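Amine oxidase domain-containing protein (Pyrococcus furiosus, PDB 3NRN) is of unknown function but binds adenosine monophosphate and is probably a flavin-dependent oxidoreductase of the amine oxidase type. Local coordinates at residues I57-D62 and I172-R177; E77-N82 and S301-S306; E310-I315 and E343-L348. All blocks are in the same frame, centred on the assembly; numbering follows the deposited sequence.

Interaction 1. Residues I57-D62 and I172-R177; sequences IPHGED and IRAALR
His59 reaches from the loop 57-62 to the backbone of helix 165-178 and meets it at Ala174 and Ala175. The contact across the two segments is one of van der Waals packing. CE1 of the imidazole lies 3.6 Å from the carbonyl O of Ala174 and 3.8 Å from the amide N of Ala175; the ring meets the peptide joining the two alanines obliquely, mainly through CE1. NE2 meets the methyl CB of Ala174 at 3.8 Å. With CG anti to the carbonyl carbon (chi1 -62°), the ring is carried off the loop and onto the helix. The small alanine side chains let it come down to the backbone, although the nearest CA atoms, those of His59 and Ala175, are still 7.2 Å apart.

The polar bonds of the histidine are made just beyond these residues. ND1 is hydrogen-bonded to the carbonyl O of Gly179, past the end of the helix, and the rings of Trp178 and His59 pack edge-to-face; together they fix the rotation of the imidazole. On the loop side, the backbone N of His59 is bound to the carboxylate of Asp390 on helix 388-402.

Backbone hydrogen bonds shape the loop itself. Gly60 N bonds to Ile57 O at 3.1 Å, closing a type I turn, and Asp62 N bonds to His59 O, closing a type II' turn with Gly60 at its second position. The arrangement is that of two overlapping beta turns, type I then type II', between strand 56-57 and helix 64-72, packed through one aromatic residue against a helix distant in sequence.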
loop_
_atom_site.group_PDB
_atom_site.type_symbol
_atom_site.label_atom_id
_atom_site.label_comp_id
_atom_site.label_asym_id
_atom_site.label_seq_id
_atom_site.Cartn_x
_atom_site.Cartn_y
_atom_site.Cartn_z
ATOM N N ILE A 57 1.247 -7.981 -2.349
ATOM C CA ILE A 57 -0.062 -7.397 -2.107
ATOM C C ILE A 57 -0.464 -7.922 -0.727
ATOM O O ILE A 57 -0.362 -9.114 -0.469
ATOM C CB ILE A 57 -1.059 -7.845 -3.205
ATOM C CG1 ILE A 57 -0.559 -7.344 -4.567
ATOM C CG2 ILE A 57 -2.463 -7.322 -2.906
ATOM C CD1 ILE A 57 -1.380 -7.818 -5.761
ATOM N N PRO A 58 -0.916 -7.036 0.180
ATOM C CA PRO A 58 -1.313 -7.431 1.538
ATOM C C PRO A 58 -2.239 -8.644 1.675
ATOM O O PRO A 58 -2.074 -9.457 2.587
ATOM C CB PRO A 58 -1.937 -6.155 2.104
ATOM C CG PRO A 58 -1.183 -5.070 1.391
ATOM C CD PRO A 58 -1.154 -5.600 -0.031
ATOM N N HIS A 59 -3.210 -8.772 0.782
ATOM C CA HIS A 59 -4.136 -9.896 0.864
ATOM C C HIS A 59 -4.048 -10.802 -0.357
ATOM O O HIS A 59 -4.986 -11.529 -0.673
ATOM C CB HIS A 59 -5.563 -9.371 1.060
ATOM C CG HIS A 59 -5.738 -8.590 2.326
ATOM N ND1 HIS A 59 -5.707 -9.179 3.572
ATOM C CD2 HIS A 59 -5.882 -7.259 2.542
ATOM C CE1 HIS A 59 -5.820 -8.245 4.500
ATOM N NE2 HIS A 59 -5.927 -7.072 3.901
ATOM N N GLY A 60 -2.910 -10.741 -1.041
ATOM C CA GLY A 60 -2.683 -11.571 -2.210
ATOM C C GLY A 60 -3.746 -11.593 -3.296
ATOM O O GLY A 60 -4.181 -10.555 -3.805
ATOM N N GLU A 61 -4.160 -12.803 -3.644
ATOM C CA GLU A 61 -5.142 -13.047 -4.698
ATOM C C GLU A 61 -6.575 -12.804 -4.263
ATOM O O GLU A 61 -7.488 -12.799 -5.092
ATOM C CB GLU A 61 -5.054 -14.507 -5.150
ATOM C CG GLU A 61 -3.689 -15.167 -4.960
ATOM C CD GLU A 61 -3.739 -16.685 -5.104
ATOM O OE1 GLU A 61 -2.693 -17.336 -4.880
ATOM O OE2 GLU A 61 -4.819 -17.230 -5.441
ATOM N N ASP A 62 -6.763 -12.590 -2.968
ATOM C CA ASP A 62 -8.095 -12.455 -2.397
ATOM C C ASP A 62 -8.660 -11.087 -2.058
ATOM O O ASP A 62 -9.857 -10.971 -1.796
ATOM C CB ASP A 62 -8.147 -13.320 -1.141
ATOM C CG ASP A 62 -7.510 -14.676 -1.354
ATOM O OD1 ASP A 62 -7.994 -15.421 -2.232
ATOM O OD2 ASP A 62 -6.526 -14.987 -0.653
ATOM N N ILE A 172 -8.163 -6.541 11.195
ATOM C CA ILE A 172 -8.216 -7.940 11.587
ATOM C C ILE A 172 -9.329 -8.595 10.767
ATOM O O ILE A 172 -9.183 -9.711 10.297
ATOM C CB ILE A 172 -8.515 -8.107 13.101
ATOM C CG1 ILE A 172 -7.284 -7.695 13.919
ATOM C CG2 ILE A 172 -8.883 -9.560 13.395
ATOM C CD1 ILE A 172 -7.517 -7.644 15.424
ATOM N N ARG A 173 -10.442 -7.892 10.590
ATOM C CA ARG A 173 -11.532 -8.436 9.794
ATOM C C ARG A 173 -11.042 -8.688 8.359
ATOM O O ARG A 173 -11.279 -9.749 7.783
ATOM C CB ARG A 173 -12.724 -7.471 9.785
ATOM C CG ARG A 173 -13.898 -7.988 8.960
ATOM C CD ARG A 173 -15.189 -7.269 9.292
ATOM N NE ARG A 173 -15.144 -5.854 8.939
ATOM C CZ ARG A 173 -16.092 -4.979 9.258
ATOM N NH1 ARG A 173 -17.159 -5.378 9.936
ATOM N NH2 ARG A 173 -15.967 -3.705 8.907
ATOM N N ALA A 174 -10.345 -7.708 7.791
ATOM C CA ALA A 174 -9.818 -7.847 6.437
ATOM C C ALA A 174 -8.936 -9.092 6.327
ATOM O O ALA A 174 -8.973 -9.804 5.319
ATOM C CB ALA A 174 -9.019 -6.586 6.041
ATOM N N ALA A 175 -8.140 -9.359 7.358
ATOM C CA ALA A 175 -7.258 -10.526 7.333
ATOM C C ALA A 175 -8.061 -11.826 7.405
ATOM O O ALA A 175 -7.700 -12.829 6.779
ATOM C CB ALA A 175 -6.261 -10.459 8.487
ATOM N N LEU A 176 -9.153 -11.812 8.164
ATOM C CA LEU A 176 -9.993 -13.005 8.285
ATOM C C LEU A 176 -10.725 -13.254 6.968
ATOM O O LEU A 176 -10.877 -14.395 6.529
ATOM C CB LEU A 176 -11.020 -12.833 9.413
ATOM C CG LEU A 176 -10.491 -12.606 10.835
ATOM C CD1 LEU A 176 -11.660 -12.462 11.801
ATOM C CD2 LEU A 176 -9.600 -13.766 11.246
ATOM N N ARG A 177 -11.167 -12.175 6.332
ATOM C CA ARG A 177 -11.894 -12.279 5.074
ATOM C C ARG A 177 -11.029 -12.618 3.873
ATOM O O ARG A 177 -11.324 -13.565 3.145
ATOM C CB ARG A 177 -12.632 -10.972 4.776
ATOM C CG ARG A 177 -13.645 -10.577 5.824
ATOM C CD ARG A 177 -15.067 -10.813 5.355
ATOM N NE ARG A 177 -16.007 -10.732 6.470
ATOM C CZ ARG A 177 -16.112 -11.653 7.424
ATOM N NH1 ARG A 177 -15.337 -12.733 7.398
ATOM N NH2 ARG A 177 -16.982 -11.490 8.412
#

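Interaction 2. Residues E77-N82 and S301-S306; sequences EIVNSN and SALDKS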
loop_
_atom_site.group_PDB
_atom_site.type_symbol
_atom_site.label_atom_id
_atom_site.label_comp_id
_atom_site.label_asym_id
_atom_site.label_seq_id
_atom_site.Cartn_x
_atom_site.Cartn_y
_atom_site.Cartn_z
ATOM N N GLU A 77 0.080 -12.509 -12.394
ATOM C CA GLU A 77 0.215 -13.687 -11.550
ATOM C C GLU A 77 0.567 -13.332 -10.125
ATOM O O GLU A 77 1.677 -12.877 -9.838
ATOM C CB GLU A 77 1.267 -14.648 -12.100
ATOM C CG GLU A 77 1.550 -15.806 -11.150
ATOM C CD GLU A 77 2.245 -16.968 -11.825
ATOM O OE1 GLU A 77 3.284 -16.740 -12.479
ATOM O OE2 GLU A 77 1.751 -18.108 -11.696
ATOM N N ILE A 78 -0.399 -13.562 -9.240
ATOM C CA ILE A 78 -0.261 -13.289 -7.818
ATOM C C ILE A 78 -0.401 -14.614 -7.078
ATOM O O ILE A 78 -1.410 -15.297 -7.229
ATOM C CB ILE A 78 -1.384 -12.362 -7.332
ATOM C CG1 ILE A 78 -1.359 -11.055 -8.122
ATOM C CG2 ILE A 78 -1.234 -12.101 -5.834
ATOM C CD1 ILE A 78 -2.595 -10.199 -7.908
ATOM N N VAL A 79 0.589 -14.969 -6.267
ATOM C CA VAL A 79 0.523 -16.224 -5.524
ATOM C C VAL A 79 0.576 -15.997 -4.015
ATOM O O VAL A 79 1.556 -15.452 -3.498
ATOM C CB VAL A 79 1.685 -17.172 -5.918
ATOM C CG1 VAL A 79 1.606 -18.460 -5.101
ATOM C CG2 VAL A 79 1.633 -17.470 -7.415
ATOM N N ASN A 80 -0.475 -16.418 -3.313
ATOM C CA ASN A 80 -0.528 -16.268 -1.864
ATOM C C ASN A 80 0.649 -16.945 -1.179
ATOM O O ASN A 80 1.113 -17.996 -1.615
ATOM C CB ASN A 80 -1.825 -16.855 -1.298
ATOM C CG ASN A 80 -3.034 -15.986 -1.577
ATOM O OD1 ASN A 80 -2.911 -14.777 -1.798
ATOM N ND2 ASN A 80 -4.219 -16.595 -1.547
ATOM N N SER A 81 1.116 -16.329 -0.096
ATOM C CA SER A 81 2.232 -16.843 0.694
ATOM C C SER A 81 1.890 -18.203 1.311
ATOM O O SER A 81 0.823 -18.340 1.912
ATOM C CB SER A 81 2.555 -15.857 1.820
ATOM O OG SER A 81 2.920 -14.589 1.311
ATOM N N ASN A 82 2.794 -19.183 1.167
ATOM C CA ASN A 82 2.611 -20.535 1.720
ATOM C C ASN A 82 1.942 -20.344 3.075
ATOM O O ASN A 82 0.713 -20.296 3.146
ATOM C CB ASN A 82 3.964 -21.251 1.884
ATOM C CG ASN A 82 4.692 -21.455 0.568
ATOM O OD1 ASN A 82 5.071 -20.498 -0.102
ATOM N ND2 ASN A 82 4.899 -22.716 0.197
ATOM N N SER A 301 11.861 -12.841 -4.440
ATOM C CA SER A 301 12.412 -13.744 -5.449
ATOM C C SER A 301 12.001 -15.195 -5.198
ATOM O O SER A 301 12.302 -16.080 -5.996
ATOM C CB SER A 301 13.939 -13.646 -5.466
ATOM O OG SER A 301 14.479 -14.071 -4.228
ATOM N N ALA A 302 11.316 -15.434 -4.086
ATOM C CA ALA A 302 10.861 -16.776 -3.751
ATOM C C ALA A 302 9.801 -17.232 -4.747
ATOM O O ALA A 302 9.445 -18.408 -4.782
ATOM C CB ALA A 302 10.297 -16.804 -2.337
ATOM N N LEU A 303 9.289 -16.291 -5.542
ATOM C CA LEU A 303 8.284 -16.601 -6.560
ATOM C C LEU A 303 8.901 -16.370 -7.932
ATOM O O LEU A 303 8.922 -17.263 -8.778
ATOM C CB LEU A 303 7.035 -15.716 -6.409
ATOM C CG LEU A 303 6.025 -15.785 -7.573
ATOM C CD1 LEU A 303 5.504 -17.206 -7.723
ATOM C CD2 LEU A 303 4.864 -14.829 -7.336
ATOM N N ASP A 304 9.401 -15.161 -8.149
ATOM C CA ASP A 304 10.027 -14.819 -9.414
ATOM C C ASP A 304 11.528 -14.685 -9.183
ATOM O O ASP A 304 11.989 -13.692 -8.625
ATOM C CB ASP A 304 9.461 -13.502 -9.941
ATOM C CG ASP A 304 9.996 -13.147 -11.310
ATOM O OD1 ASP A 304 11.007 -13.754 -11.734
ATOM O OD2 ASP A 304 9.410 -12.253 -11.958
ATOM N N LYS A 305 12.287 -15.687 -9.620
ATOM C CA LYS A 305 13.734 -15.691 -9.442
ATOM C C LYS A 305 14.455 -14.618 -10.250
ATOM O O LYS A 305 15.557 -14.203 -9.890
ATOM C CB LYS A 305 14.315 -17.061 -9.804
ATOM C CG LYS A 305 15.749 -17.256 -9.323
ATOM C CD LYS A 305 16.434 -18.439 -10.000
ATOM C CE LYS A 305 16.692 -18.158 -11.476
ATOM N NZ LYS A 305 17.459 -19.252 -12.134
ATOM N N SER A 306 13.840 -14.172 -11.342
ATOM C CA SER A 306 14.452 -13.149 -12.187
ATOM C C SER A 306 14.547 -11.819 -11.448
ATOM O O SER A 306 15.246 -10.904 -11.884
ATOM C CB SER A 306 13.638 -12.955 -13.466
ATOM O OG SER A 306 12.381 -12.367 -13.178
#
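A small apolar patch at the surface, between the edge strand 78-80 of the three-stranded antiparallel sheet and the loop that follows strand 296-298, is formed by Val79 and Leu303. CG2 of Val79 meets CD1 of Leu303 at 3.9 Å, and CD2 of the leucine lies 4.2 Å from both CB and CG2 of the valine. Both methyls of the leucine fork thus bear on one branch of the valine, the two side chains crossing at a slant. Val79 CG2 is placed for this by lying anti to the carbonyl carbon, while CG1 takes the position anti to the backbone N (chi1 179°). Glu77 borders the patch: its carbonyl O is 4.5 Å from Leu303 CD2, and its carboxylate turns to a salt bridge with Arg185, which the Leu303 side chain also touches.

In the sheet, strand 78-80 pairs with strand 182-184 through backbone bonds such as Val79 with Leu183, and Arg185 and Gly186 follow directly on that partner strand. An Asx turn lies in the loop just after Leu303. OD1 of Asp304 accepts the backbone N of Ser306 at 2.9 Å, with an N-H...O angle of 135°, and the amide comes from the anti side, 32° out of the carboxylate plane. The other oxygen, OD2, takes the backbone N of Gly186.

Interaction 3. Residues E310-I315 and E343-L348; sequences EGYTLI and EGEPLL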
loop_
_atom_site.group_PDB
_atom_site.type_symbol
_atom_site.label_atom_id
_atom_site.label_comp_id
_atom_site.label_asym_id
_atom_site.label_seq_id
_atom_site.Cartn_x
_atom_site.Cartn_y
_atom_site.Cartn_z
ATOM N N GLU A 310 21.673 -13.534 -10.288
ATOM C CA GLU A 310 22.116 -14.927 -10.333
ATOM C C GLU A 310 22.877 -15.325 -9.070
ATOM O O GLU A 310 23.719 -14.575 -8.580
ATOM C CB GLU A 310 23.005 -15.148 -11.560
ATOM C CG GLU A 310 23.706 -16.507 -11.614
ATOM C CD GLU A 310 22.742 -17.675 -11.737
ATOM O OE1 GLU A 310 21.921 -17.673 -12.677
ATOM O OE2 GLU A 310 22.812 -18.601 -10.900
ATOM N N GLY A 311 22.571 -16.510 -8.549
ATOM C CA GLY A 311 23.238 -17.000 -7.353
ATOM C C GLY A 311 22.909 -16.206 -6.105
ATOM O O GLY A 311 23.576 -16.338 -5.072
ATOM N N TYR A 312 21.874 -15.379 -6.196
ATOM C CA TYR A 312 21.459 -14.559 -5.068
ATOM C C TYR A 312 19.965 -14.610 -4.807
ATOM O O TYR A 312 19.171 -14.933 -5.689
ATOM C CB TYR A 312 21.862 -13.104 -5.295
ATOM C CG TYR A 312 23.295 -12.794 -4.952
ATOM C CD1 TYR A 312 23.728 -12.800 -3.628
ATOM C CD2 TYR A 312 24.216 -12.474 -5.948
ATOM C CE1 TYR A 312 25.043 -12.492 -3.304
ATOM C CE2 TYR A 312 25.535 -12.165 -5.635
ATOM C CZ TYR A 312 25.941 -12.175 -4.311
ATOM O OH TYR A 312 27.244 -11.860 -3.997
ATOM N N THR A 313 19.598 -14.297 -3.572
ATOM C CA THR A 313 18.207 -14.248 -3.164
ATOM C C THR A 313 17.980 -12.797 -2.746
ATOM O O THR A 313 18.877 -12.163 -2.187
ATOM C CB THR A 313 17.934 -15.167 -1.967
ATOM O OG1 THR A 313 18.324 -16.507 -2.292
ATOM C CG2 THR A 313 16.460 -15.146 -1.617
ATOM N N LEU A 314 16.795 -12.272 -3.032
ATOM C CA LEU A 314 16.477 -10.897 -2.686
ATOM C C LEU A 314 15.608 -10.833 -1.434
ATOM O O LEU A 314 14.527 -11.412 -1.385
ATOM C CB LEU A 314 15.774 -10.211 -3.864
ATOM C CG LEU A 314 15.225 -8.791 -3.674
ATOM C CD1 LEU A 314 16.285 -7.894 -3.052
ATOM C CD2 LEU A 314 14.773 -8.236 -5.025
ATOM N N ILE A 315 16.104 -10.142 -0.412
ATOM C CA ILE A 315 15.373 -9.984 0.838
ATOM C C ILE A 315 15.010 -8.511 0.993
ATOM O O ILE A 315 15.850 -7.637 0.783
ATOM C CB ILE A 315 16.232 -10.409 2.055
ATOM C CG1 ILE A 315 16.411 -11.928 2.065
ATOM C CG2 ILE A 315 15.579 -9.921 3.360
ATOM C CD1 ILE A 315 15.137 -12.701 2.319
ATOM N N GLU A 343 25.523 -13.865 6.034
ATOM C CA GLU A 343 26.100 -13.752 4.697
ATOM C C GLU A 343 25.465 -12.672 3.827
ATOM O O GLU A 343 25.881 -12.467 2.687
ATOM C CB GLU A 343 26.009 -15.099 3.976
ATOM C CG GLU A 343 26.546 -16.270 4.787
ATOM C CD GLU A 343 27.951 -16.025 5.307
ATOM O OE1 GLU A 343 28.881 -15.873 4.483
ATOM O OE2 GLU A 343 28.125 -15.981 6.543
ATOM N N GLY A 344 24.468 -11.976 4.362
ATOM C CA GLY A 344 23.802 -10.939 3.588
ATOM C C GLY A 344 24.628 -9.696 3.313
ATOM O O GLY A 344 25.334 -9.204 4.190
ATOM N N GLU A 345 24.536 -9.180 2.089
ATOM C CA GLU A 345 25.273 -7.977 1.715
ATOM C C GLU A 345 24.358 -6.833 1.280
ATOM O O GLU A 345 23.710 -6.897 0.238
ATOM C CB GLU A 345 26.289 -8.303 0.615
ATOM C CG GLU A 345 25.935 -9.512 -0.238
ATOM C CD GLU A 345 27.156 -10.119 -0.914
ATOM O OE1 GLU A 345 27.014 -11.149 -1.605
ATOM O OE2 GLU A 345 28.263 -9.567 -0.752
ATOM N N PRO A 346 24.299 -5.764 2.089
ATOM C CA PRO A 346 23.480 -4.573 1.846
ATOM C C PRO A 346 23.526 -4.061 0.410
ATOM O O PRO A 346 24.599 -3.781 -0.123
ATOM C CB PRO A 346 24.051 -3.560 2.835
ATOM C CG PRO A 346 24.434 -4.424 3.995
ATOM C CD PRO A 346 25.097 -5.604 3.321
ATOM N N LEU A 347 22.353 -3.941 -0.209
ATOM C CA LEU A 347 22.251 -3.452 -1.582
ATOM C C LEU A 347 21.826 -1.992 -1.612
ATOM O O LEU A 347 22.417 -1.177 -2.317
ATOM C CB LEU A 347 21.228 -4.268 -2.376
ATOM C CG LEU A 347 21.588 -5.655 -2.902
ATOM C CD1 LEU A 347 20.369 -6.253 -3.591
ATOM C CD2 LEU A 347 22.748 -5.556 -3.878
ATOM N N LEU A 348 20.790 -1.670 -0.840
ATOM C CA LEU A 348 20.271 -0.314 -0.800
ATOM C C LEU A 348 19.197 -0.147 0.270
ATOM O O LEU A 348 18.362 -1.030 0.481
ATOM C CB LEU A 348 19.678 0.049 -2.165
ATOM C CG LEU A 348 18.993 1.405 -2.331
ATOM C CD1 LEU A 348 20.043 2.489 -2.525
ATOM C CD2 LEU A 348 18.064 1.360 -3.535
#
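The Tyr312 ring has the carboxylate of Glu345 at its edge, OE1 near the ring plane, the ring and carboxylate planes being 59° apart. OE1 comes in beside the hydroxyl: it is 2.5 Å from Tyr312 OH and 2.9 Å from ring carbon CE1, a crowding that makes the exact bond length doubtful. The tyrosine side chain also touches Phe47 of strand 47-50 and Pro277 of strand 269-277; Glu345 touches Pro277 as well.

The hydroxyl donates to OE1 in the one hydrogen bond between the segments. It meets OE1 from above the carboxylate, 37° out of its plane, while OE2 lies 4.1 Å from Tyr312 OH. Glu345 reaches the hydroxyl through a chain extended beyond CG; the two side chains cross at about a right angle.

Further along the strands, Leu314 CD1 and Leu347 CD1 meet at 4.4 Å, a loose apolar touch; both leucines also contact Phe47. The long reach has a topological reason: strands 312-320 and 345-351 are not neighbours in the mixed sheet but flank strand 269-277, which pairs with both. The nearest CA atoms, those of Leu314 and Leu347, are accordingly 9.5 Å apart, and the side chains have to bridge across the middle strand. Opposite Asn273 of that strand, Leu347 and Leu348 form a classic beta bulge.

A phenol hydroxyl donating to the carboxylate would probably favour the ionised form of Glu345, and the bond links the two strands that flank strand 269-277.

Overall arrangement
Interactions 1 and 2 touch directly: Glu61 OE1 is 2.9 Å from Asn80 N and Asp62 OD2 is 3.0 Å from Asn80 ND2, both probable hydrogen bonds, so the loop 57-62 is joined to the end of strand 78-80. Interactions 2 and 3 meet where Ser301 OG lies 3.2 Å from Leu314 N, again a probable hydrogen bond. Interaction 2 is therefore the middle member of the series, its centre about 17 Å from those of the other two, whereas interactions 1 and 3 have centres about 29 Å apart and nearest atoms about 14 Å apart. All three lie away from the AMP pocket, which includes Glu30, Arg38 and Val212.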